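Local coordinates for endosialidase (Enterobacteria phage phi92, PDB 4HIZ), which probably cleaves alpha-2,8 and alpha-2,9 linkages inside sialic acid polymers, as a trimeric endosialidase of bacteriophage phi92, at residues A[183-194]-A[253-264]; A[271-279]-A[330-338]. All blocks are in the same frame, centred on the assembly; numbering follows the deposited sequence.

Contact 1 pairs the two ends of a small beta domain that projects from the catalytic beta-propeller, while contact 2 lies in the propeller itself, where the outermost strand of one four-stranded sheet and the turn after it pack on the segment leading into the outermost strand of the next. They follow one another in the chain: strand 261-264 leads the polypeptide out of the projecting domain, and strand 272-275 is the next strand. Their centres are about 34 Å apart and their nearest atoms about 9 Å. Each has sugar nearby. The side chain of H261 in contact 1 is about 7 Å from a bound sialic acid, whereas I273 in contact 2 belongs to a glycan pocket and touches a bound glucose.

Contact 1: A[183-194]-A[253-264]; sequences PYYRRPTGGITI and IDNTGTTWHFGT
The W260 indole is gripped on three sides by residues 188-192. P188 CG packs over one face of its six-membered ring, 3.7 Å from the centroid, and I192 CD1 packs over the opposite face at the same distance. At the edge, W260 NE1 donates to G190 O (2.8 Å), with the acceptor almost in the ring plane. The indole lies between these partners because W260 CG is turned between the backbone N and the carbonyl carbon (chi1 50°). A flat, apolar group with one N-H suits a place that offers two aliphatic lids and a carbonyl. N255 takes the same kind of torsion (chi1 75°), which brings N255 OD1 to I192 N (2.8 Å); the donor sits above the amide plane. N255 N binds I192 O in return, so one asparagine grips both polar backbone atoms of I192. Positive phi angles at G190 and G191 favour glycine in this bend.

Farther along, Y184 presents a ring face to T264 CG2, 3.6 Å from the centroid, while T264 OG1 accepts from Y184 N and is also hydrogen-bonded to M182 O. The Y185 and H261 side chains run side by side, and Y185 OH and H261 ND1 share a hydrogen bond of 2.7 Å, in the plane of the imidazole.

Two antiparallel ladders, Y185-R186 with G263-F262 and T193-I194 with D254-I253, flank the bend. Strand 261-264 continues onto strand 215-219 and strand 192-194 onto strand 200-204, whose I203 also touches W260, while Y185 packs on Y429 of a second subunit.

Contact 2: A[271-279]-A[330-338]; sequences WEITELPDV and DPSSFTRRT
F334 sets CE1 and CZ of its ring against L276, P277 and V279, and this is the close-packed half of the contact. V279 CG2 reaches F334 CZ at 3.5 Å, L276 CB lies 3.9 Å from F334 CE1, and P277 O approaches F334 CZ at the ring edge. F334 CG stands over its own backbone, flanked by N and C (chi1 57°), which directs the phenylalanine at the type II turn L276-V279; its ring also meets F324. Branched aliphatic chains suit this place because they fit around a flat aromatic; L276 and V279 are buried.

Beside it, a proline and a serine present compact side chains to the two branches of T274: P331 CG rests against T274 OG1 (3.5 Å) and S332 CB against T274 CG2. The solvent side is looser and wetter. P277, D278 and S332 are exposed, and a water links P277 O to R336 NH2, giving 2.7 Å to the carbonyl. R336 NH2 lies 2.9 Å from D278 O. Its hydrogen bond to L287 O holds the extended arginine from outside the contact.

No strand ladder joins the segments; side chains of strand 272-275 and the turn after it pack on the segment that leads into strand 335-338, at the seam of two four-stranded antiparallel sheets, a blade-to-blade junction characteristic of the sialidase beta-propeller.

Contact 1: A[183-194]-A[253-264]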
loop_
_atom_site.group_PDB
_atom_site.type_symbol
_atom_site.label_atom_id
_atom_site.label_comp_id
_atom_site.label_asym_id
_atom_site.label_seq_id
_atom_site.Cartn_x
_atom_site.Cartn_y
_atom_site.Cartn_z
ATOM N N PRO A 183 25.429 8.710 -6.110
ATOM C CA PRO A 183 25.432 7.277 -6.410
ATOM C C PRO A 183 25.669 7.108 -7.905
ATOM O O PRO A 183 24.911 7.640 -8.718
ATOM C CB PRO A 183 23.993 6.840 -6.023
ATOM C CG PRO A 183 23.199 8.092 -5.965
ATOM C CD PRO A 183 24.081 9.249 -5.815
ATOM N N TYR A 184 26.728 6.399 -8.294
ATOM C CA TYR A 184 27.005 6.238 -9.717
ATOM C C TYR A 184 27.783 4.981 -9.957
ATOM O O TYR A 184 28.370 4.403 -9.010
ATOM C CB TYR A 184 27.696 7.481 -10.342
ATOM C CG TYR A 184 29.162 7.777 -9.968
ATOM C CD1 TYR A 184 30.194 6.957 -10.437
ATOM C CD2 TYR A 184 29.499 8.908 -9.221
ATOM C CE1 TYR A 184 31.509 7.248 -10.157
ATOM C CE2 TYR A 184 30.828 9.213 -8.942
ATOM C CZ TYR A 184 31.819 8.353 -9.397
ATOM O OH TYR A 184 33.167 8.614 -9.136
ATOM N N TYR A 185 27.771 4.551 -11.218
ATOM C CA TYR A 185 28.427 3.318 -11.656
ATOM C C TYR A 185 29.328 3.659 -12.847
ATOM O O TYR A 185 28.975 4.503 -13.685
ATOM C CB TYR A 185 27.313 2.341 -12.139
ATOM C CG TYR A 185 27.840 1.200 -12.946
ATOM C CD1 TYR A 185 28.584 0.187 -12.344
ATOM C CD2 TYR A 185 27.611 1.129 -14.324
ATOM C CE1 TYR A 185 29.082 -0.881 -13.100
ATOM C CE2 TYR A 185 28.136 0.065 -15.093
ATOM C CZ TYR A 185 28.850 -0.930 -14.474
ATOM O OH TYR A 185 29.347 -1.982 -15.231
ATOM N N ARG A 186 30.493 3.020 -12.932
ATOM C CA ARG A 186 31.366 3.169 -14.099
ATOM C C ARG A 186 31.875 1.796 -14.485
ATOM O O ARG A 186 32.043 0.917 -13.605
ATOM C CB ARG A 186 32.614 4.005 -13.736
ATOM C CG ARG A 186 32.312 5.368 -13.186
ATOM C CD ARG A 186 31.969 6.362 -14.287
ATOM N NE ARG A 186 31.950 7.732 -13.736
ATOM C CZ ARG A 186 33.014 8.551 -13.635
ATOM N NH1 ARG A 186 34.220 8.204 -14.091
ATOM N NH2 ARG A 186 32.871 9.770 -13.086
ATOM N N ARG A 187 32.150 1.610 -15.779
ATOM C CA ARG A 187 32.782 0.395 -16.272
ATOM C C ARG A 187 34.067 0.761 -17.026
ATOM O O ARG A 187 34.067 0.859 -18.251
ATOM C CB ARG A 187 31.811 -0.310 -17.198
ATOM C CG ARG A 187 32.261 -1.712 -17.596
ATOM C CD ARG A 187 31.258 -2.326 -18.477
ATOM N NE ARG A 187 31.768 -3.560 -19.070
ATOM C CZ ARG A 187 32.077 -3.707 -20.362
ATOM N NH1 ARG A 187 32.520 -4.867 -20.797
ATOM N NH2 ARG A 187 31.937 -2.704 -21.221
ATOM N N PRO A 188 35.164 0.999 -16.288
ATOM C CA PRO A 188 36.387 1.505 -16.910
ATOM C C PRO A 188 37.239 0.378 -17.444
ATOM O O PRO A 188 36.977 -0.785 -17.156
ATOM C CB PRO A 188 37.120 2.215 -15.740
ATOM C CG PRO A 188 36.148 2.143 -14.546
ATOM C CD PRO A 188 35.281 0.965 -14.825
ATOM N N THR A 189 38.254 0.733 -18.227
ATOM C CA THR A 189 39.277 -0.225 -18.621
ATOM C C THR A 189 40.642 0.278 -18.155
ATOM O O THR A 189 41.002 1.422 -18.407
ATOM C CB THR A 189 39.269 -0.414 -20.151
ATOM O OG1 THR A 189 37.971 -0.881 -20.593
ATOM C CG2 THR A 189 40.374 -1.391 -20.591
ATOM N N GLY A 190 41.387 -0.576 -17.454
ATOM C CA GLY A 190 42.709 -0.200 -16.957
ATOM C C GLY A 190 42.644 0.855 -15.874
ATOM O O GLY A 190 41.594 1.098 -15.244
ATOM N N GLY A 191 43.783 1.484 -15.629
ATOM C CA GLY A 191 43.848 2.565 -14.667
ATOM C C GLY A 191 44.151 2.238 -13.220
ATOM O O GLY A 191 44.205 3.164 -12.388
ATOM N N ILE A 192 44.331 0.959 -12.891
ATOM C CA ILE A 192 44.665 0.600 -11.506
ATOM C C ILE A 192 46.094 0.097 -11.418
ATOM O O ILE A 192 46.439 -0.906 -12.073
ATOM C CB ILE A 192 43.731 -0.465 -10.942
ATOM C CG1 ILE A 192 42.268 0.034 -11.013
ATOM C CG2 ILE A 192 44.140 -0.801 -9.497
ATOM C CD1 ILE A 192 41.215 -1.012 -10.505
ATOM N N THR A 193 46.926 0.776 -10.621
ATOM C CA THR A 193 48.335 0.370 -10.494
ATOM C C THR A 193 48.732 0.271 -9.026
ATOM O O THR A 193 48.300 1.096 -8.187
ATOM C CB THR A 193 49.283 1.351 -11.188
ATOM O OG1 THR A 193 48.992 2.680 -10.765
ATOM C CG2 THR A 193 49.147 1.256 -12.707
ATOM N N ILE A 194 49.549 -0.736 -8.722
ATOM C CA ILE A 194 50.116 -0.916 -7.383
ATOM C C ILE A 194 51.572 -1.321 -7.511
ATOM O O ILE A 194 51.869 -2.258 -8.252
ATOM C CB ILE A 194 49.396 -2.047 -6.629
ATOM C CG1 ILE A 194 47.870 -1.862 -6.741
ATOM C CG2 ILE A 194 49.807 -2.034 -5.135
ATOM C CD1 ILE A 194 47.057 -3.069 -6.336
ATOM N N ILE A 253 51.571 -4.423 -10.042
ATOM C CA ILE A 253 50.263 -4.702 -10.626
ATOM C C ILE A 253 49.856 -3.528 -11.488
ATOM O O ILE A 253 49.983 -2.370 -11.076
ATOM C CB ILE A 253 49.269 -4.918 -9.496
ATOM C CG1 ILE A 253 49.568 -6.262 -8.816
ATOM C CG2 ILE A 253 47.825 -4.857 -10.023
ATOM C CD1 ILE A 253 48.887 -6.400 -7.457
ATOM N N ASP A 254 49.368 -3.818 -12.687
ATOM C CA ASP A 254 48.811 -2.790 -13.572
ATOM C C ASP A 254 47.736 -3.472 -14.380
ATOM O O ASP A 254 48.035 -4.385 -15.182
ATOM C CB ASP A 254 49.919 -2.262 -14.508
ATOM C CG ASP A 254 49.430 -1.141 -15.453
ATOM O OD1 ASP A 254 48.212 -1.047 -15.749
ATOM O OD2 ASP A 254 50.274 -0.350 -15.923
ATOM N N ASN A 255 46.478 -3.064 -14.187
ATOM C CA ASN A 255 45.400 -3.799 -14.841
ATOM C C ASN A 255 45.060 -3.277 -16.228
ATOM O O ASN A 255 43.933 -3.458 -16.710
ATOM C CB ASN A 255 44.137 -3.818 -13.974
ATOM C CG ASN A 255 43.401 -2.470 -13.975
ATOM O OD1 ASN A 255 43.988 -1.432 -14.313
ATOM N ND2 ASN A 255 42.103 -2.488 -13.600
ATOM N N THR A 256 46.031 -2.648 -16.883
ATOM C CA THR A 256 45.829 -2.171 -18.245
ATOM C C THR A 256 45.169 -3.285 -19.120
ATOM O O THR A 256 45.559 -4.456 -19.046
ATOM C CB THR A 256 47.195 -1.691 -18.832
ATOM O OG1 THR A 256 47.017 -1.253 -20.176
ATOM C CG2 THR A 256 48.184 -2.808 -18.821
ATOM N N GLY A 257 44.146 -2.927 -19.890
ATOM C CA GLY A 257 43.441 -3.887 -20.735
ATOM C C GLY A 257 42.281 -4.623 -20.070
ATOM O O GLY A 257 41.461 -5.253 -20.741
ATOM N N THR A 258 42.194 -4.545 -18.749
ATOM C CA THR A 258 41.103 -5.203 -18.030
ATOM C C THR A 258 39.931 -4.237 -17.886
ATOM O O THR A 258 40.106 -3.102 -17.439
ATOM C CB THR A 258 41.564 -5.644 -16.633
ATOM O OG1 THR A 258 42.602 -6.633 -16.758
ATOM C CG2 THR A 258 40.382 -6.188 -15.801
ATOM N N THR A 259 38.733 -4.717 -18.245
ATOM C CA THR A 259 37.516 -3.938 -18.049
ATOM C C THR A 259 36.907 -4.346 -16.710
ATOM O O THR A 259 36.789 -5.524 -16.420
ATOM C CB THR A 259 36.532 -4.136 -19.233
ATOM O OG1 THR A 259 37.197 -3.757 -20.448
ATOM C CG2 THR A 259 35.319 -3.236 -19.067
ATOM N N TRP A 260 36.603 -3.362 -15.862
ATOM C CA TRP A 260 36.171 -3.660 -14.494
ATOM C C TRP A 260 34.954 -2.810 -14.113
ATOM O O TRP A 260 34.396 -2.118 -14.961
ATOM C CB TRP A 260 37.361 -3.448 -13.517
ATOM C CG TRP A 260 38.103 -2.112 -13.647
ATOM C CD1 TRP A 260 39.038 -1.775 -14.608
ATOM C CD2 TRP A 260 38.026 -0.981 -12.752
ATOM N NE1 TRP A 260 39.531 -0.502 -14.372
ATOM C CE2 TRP A 260 38.919 0.010 -13.251
ATOM C CE3 TRP A 260 37.277 -0.702 -11.591
ATOM C CZ2 TRP A 260 39.091 1.231 -12.633
ATOM C CZ3 TRP A 260 37.439 0.528 -10.977
ATOM C CH2 TRP A 260 38.337 1.490 -11.504
ATOM N N HIS A 261 34.562 -2.882 -12.847
ATOM C CA HIS A 261 33.320 -2.241 -12.410
ATOM C C HIS A 261 33.573 -1.421 -11.166
ATOM O O HIS A 261 34.250 -1.883 -10.240
ATOM C CB HIS A 261 32.271 -3.308 -12.053
ATOM C CG HIS A 261 31.922 -4.207 -13.192
ATOM N ND1 HIS A 261 31.144 -3.792 -14.254
ATOM C CD2 HIS A 261 32.288 -5.485 -13.462
ATOM C CE1 HIS A 261 31.030 -4.788 -15.123
ATOM N NE2 HIS A 261 31.708 -5.831 -14.662
ATOM N N PHE A 262 33.004 -0.225 -11.135
ATOM C CA PHE A 262 33.137 0.668 -9.991
ATOM C C PHE A 262 31.784 1.247 -9.614
ATOM O O PHE A 262 31.013 1.642 -10.492
ATOM C CB PHE A 262 34.078 1.826 -10.382
ATOM C CG PHE A 262 34.274 2.847 -9.284
ATOM C CD1 PHE A 262 35.201 2.626 -8.264
ATOM C CD2 PHE A 262 33.504 3.998 -9.252
ATOM C CE1 PHE A 262 35.378 3.561 -7.245
ATOM C CE2 PHE A 262 33.657 4.941 -8.213
ATOM C CZ PHE A 262 34.603 4.717 -7.222
ATOM N N GLY A 263 31.516 1.330 -8.306
ATOM C CA GLY A 263 30.330 2.054 -7.852
ATOM C C GLY A 263 30.674 2.880 -6.623
ATOM O O GLY A 263 31.476 2.454 -5.773
ATOM N N THR A 264 30.082 4.070 -6.521
ATOM C CA THR A 264 30.154 4.746 -5.250
ATOM C C THR A 264 29.155 4.087 -4.288
ATOM O O THR A 264 28.252 3.332 -4.715
ATOM C CB THR A 264 29.780 6.216 -5.376
ATOM O OG1 THR A 264 28.460 6.305 -5.909
ATOM C CG2 THR A 264 30.768 6.933 -6.322
HETATM O O HOH W 1 46.629 0.991 -16.272
#

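Contact 2: A[271-279]-A[330-338]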
loop_
_atom_site.group_PDB
_atom_site.type_symbol
_atom_site.label_atom_id
_atom_site.label_comp_id
_atom_site.label_asym_id
_atom_site.label_seq_id
_atom_site.Cartn_x
_atom_site.Cartn_y
_atom_site.Cartn_z
ATOM N N TRP A 271 28.755 12.695 5.094
ATOM C CA TRP A 271 28.519 13.995 4.489
ATOM C C TRP A 271 29.724 14.894 4.800
ATOM O O TRP A 271 30.200 14.917 5.918
ATOM C CB TRP A 271 27.280 14.626 5.093
ATOM C CG TRP A 271 25.958 13.998 4.719
ATOM C CD1 TRP A 271 25.210 13.151 5.486
ATOM C CD2 TRP A 271 25.194 14.255 3.534
ATOM N NE1 TRP A 271 24.018 12.836 4.830
ATOM C CE2 TRP A 271 23.978 13.534 3.650
ATOM C CE3 TRP A 271 25.402 15.058 2.400
ATOM C CZ2 TRP A 271 22.999 13.557 2.656
ATOM C CZ3 TRP A 271 24.425 15.100 1.424
ATOM C CH2 TRP A 271 23.227 14.354 1.562
ATOM N N GLU A 272 30.190 15.609 3.800
ATOM C CA GLU A 272 31.082 16.754 4.083
ATOM C C GLU A 272 30.172 17.889 4.478
ATOM O O GLU A 272 29.246 18.197 3.746
ATOM C CB GLU A 272 31.831 17.127 2.820
ATOM C CG GLU A 272 32.670 18.396 3.044
ATOM C CD GLU A 272 33.112 19.014 1.728
ATOM O OE1 GLU A 272 32.241 19.353 0.866
ATOM O OE2 GLU A 272 34.334 19.110 1.545
ATOM N N ILE A 273 30.409 18.494 5.639
ATOM C CA ILE A 273 29.504 19.521 6.183
ATOM C C ILE A 273 30.354 20.745 6.534
ATOM O O ILE A 273 31.272 20.667 7.361
ATOM C CB ILE A 273 28.788 18.996 7.435
ATOM C CG1 ILE A 273 27.840 17.849 7.019
ATOM C CG2 ILE A 273 28.025 20.102 8.163
ATOM C CD1 ILE A 273 27.140 17.228 8.210
ATOM N N THR A 274 30.073 21.852 5.862
ATOM C CA THR A 274 30.884 23.063 5.999
ATOM C C THR A 274 29.995 24.234 6.368
ATOM O O THR A 274 29.073 24.553 5.623
ATOM C CB THR A 274 31.580 23.386 4.658
ATOM O OG1 THR A 274 32.350 22.248 4.218
ATOM C CG2 THR A 274 32.501 24.602 4.814
ATOM N N GLU A 275 30.310 24.923 7.468
ATOM C CA GLU A 275 29.527 26.093 7.848
ATOM C C GLU A 275 29.768 27.225 6.846
ATOM O O GLU A 275 30.925 27.447 6.411
ATOM C CB GLU A 275 29.894 26.555 9.262
ATOM C CG GLU A 275 28.982 27.636 9.788
ATOM C CD GLU A 275 29.210 27.911 11.261
ATOM O OE1 GLU A 275 30.185 27.375 11.830
ATOM O OE2 GLU A 275 28.411 28.657 11.857
ATOM N N LEU A 276 28.688 27.925 6.466
ATOM C CA LEU A 276 28.805 29.063 5.545
ATOM C C LEU A 276 28.812 30.352 6.369
ATOM O O LEU A 276 27.790 30.753 6.918
ATOM C CB LEU A 276 27.628 29.066 4.553
ATOM C CG LEU A 276 27.528 27.802 3.663
ATOM C CD1 LEU A 276 26.322 27.856 2.700
ATOM C CD2 LEU A 276 28.834 27.596 2.849
ATOM N N PRO A 277 29.979 31.018 6.468
ATOM C CA PRO A 277 30.007 32.179 7.368
ATOM C C PRO A 277 29.020 33.261 7.003
ATOM O O PRO A 277 28.895 33.616 5.835
ATOM C CB PRO A 277 31.431 32.707 7.198
ATOM C CG PRO A 277 32.243 31.522 6.835
ATOM C CD PRO A 277 31.317 30.667 5.955
ATOM N N ASP A 278 28.321 33.758 8.024
ATOM C CA ASP A 278 27.366 34.877 7.916
ATOM C C ASP A 278 26.098 34.572 7.124
ATOM O O ASP A 278 25.335 35.493 6.817
ATOM C CB ASP A 278 28.028 36.149 7.363
ATOM C CG ASP A 278 29.000 36.789 8.348
ATOM O OD1 ASP A 278 28.777 36.718 9.583
ATOM O OD2 ASP A 278 29.991 37.378 7.869
ATOM N N VAL A 279 25.851 33.299 6.796
ATOM C CA VAL A 279 24.587 32.957 6.148
ATOM C C VAL A 279 23.606 32.616 7.262
ATOM O O VAL A 279 23.561 31.491 7.739
ATOM C CB VAL A 279 24.773 31.816 5.157
ATOM C CG1 VAL A 279 23.414 31.481 4.486
ATOM C CG2 VAL A 279 25.823 32.245 4.122
ATOM N N ASP A 330 37.302 24.553 -1.697
ATOM C CA ASP A 330 36.995 25.626 -0.753
ATOM C C ASP A 330 35.517 25.797 -0.546
ATOM O O ASP A 330 34.948 26.813 -0.959
ATOM C CB ASP A 330 37.562 26.975 -1.257
ATOM C CG ASP A 330 39.068 26.984 -1.320
ATOM O OD1 ASP A 330 39.698 27.107 -0.247
ATOM O OD2 ASP A 330 39.610 26.892 -2.444
ATOM N N PRO A 331 34.897 24.820 0.112
ATOM C CA PRO A 331 33.426 24.845 0.238
ATOM C C PRO A 331 32.933 26.024 1.053
ATOM O O PRO A 331 31.802 26.405 0.869
ATOM C CB PRO A 331 33.089 23.498 0.928
ATOM C CG PRO A 331 34.412 23.050 1.562
ATOM C CD PRO A 331 35.505 23.598 0.673
ATOM N N SER A 332 33.756 26.626 1.906
ATOM C CA SER A 332 33.256 27.755 2.689
ATOM C C SER A 332 33.411 29.114 1.988
ATOM O O SER A 332 32.979 30.136 2.534
ATOM C CB SER A 332 33.957 27.815 4.052
ATOM O OG SER A 332 35.299 28.273 3.893
ATOM N N SER A 333 34.022 29.131 0.805
ATOM C CA SER A 333 34.359 30.380 0.118
ATOM C C SER A 333 33.351 30.789 -0.963
ATOM O O SER A 333 33.209 30.103 -1.982
ATOM C CB SER A 333 35.720 30.227 -0.538
ATOM O OG SER A 333 36.111 31.461 -1.122
ATOM N N PHE A 334 32.660 31.898 -0.748
ATOM C CA PHE A 334 31.698 32.380 -1.727
ATOM C C PHE A 334 31.612 33.876 -1.666
ATOM O O PHE A 334 32.061 34.506 -0.687
ATOM C CB PHE A 334 30.272 31.769 -1.473
ATOM C CG PHE A 334 29.751 32.060 -0.102
ATOM C CD1 PHE A 334 30.063 31.230 0.965
ATOM C CD2 PHE A 334 29.013 33.223 0.143
ATOM C CE1 PHE A 334 29.622 31.529 2.248
ATOM C CE2 PHE A 334 28.542 33.518 1.427
ATOM C CZ PHE A 334 28.849 32.678 2.478
ATOM N N THR A 335 31.066 34.464 -2.715
ATOM C CA THR A 335 30.838 35.917 -2.689
ATOM C C THR A 335 29.392 36.202 -3.008
ATOM O O THR A 335 28.751 35.489 -3.771
ATOM C CB THR A 335 31.685 36.693 -3.712
ATOM O OG1 THR A 335 31.545 36.071 -4.996
ATOM C CG2 THR A 335 33.151 36.745 -3.290
ATOM N N ARG A 336 28.865 37.262 -2.396
ATOM C CA ARG A 336 27.488 37.677 -2.633
ATOM C C ARG A 336 27.465 38.617 -3.829
ATOM O O ARG A 336 28.219 39.626 -3.869
ATOM C CB ARG A 336 26.937 38.403 -1.411
ATOM C CG ARG A 336 26.942 37.576 -0.134
ATOM C CD ARG A 336 26.170 38.315 0.964
ATOM N NE ARG A 336 26.300 37.618 2.240
ATOM C CZ ARG A 336 25.369 37.611 3.178
ATOM N NH1 ARG A 336 24.239 38.282 2.984
ATOM N NH2 ARG A 336 25.588 36.959 4.318
ATOM N N ARG A 337 26.627 38.306 -4.806
ATOM C CA ARG A 337 26.449 39.159 -5.979
ATOM C C ARG A 337 24.980 39.498 -6.116
ATOM O O ARG A 337 24.154 38.592 -6.321
ATOM C CB ARG A 337 26.978 38.443 -7.223
ATOM C CG ARG A 337 28.523 38.224 -7.138
ATOM C CD ARG A 337 29.069 37.368 -8.240
ATOM N NE ARG A 337 30.526 37.241 -8.066
ATOM C CZ ARG A 337 31.346 36.697 -8.944
ATOM N NH1 ARG A 337 30.877 36.235 -10.083
ATOM N NH2 ARG A 337 32.651 36.657 -8.685
ATOM N N THR A 338 24.639 40.770 -5.984
ATOM C CA THR A 338 23.210 41.138 -5.874
ATOM C C THR A 338 22.669 41.808 -7.129
ATOM O O THR A 338 23.430 42.390 -7.929
ATOM C CB THR A 338 22.958 42.094 -4.679
ATOM O OG1 THR A 338 23.769 43.263 -4.817
ATOM C CG2 THR A 338 23.304 41.398 -3.356
HETATM O O HOH W 2 28.241 35.715 4.195
#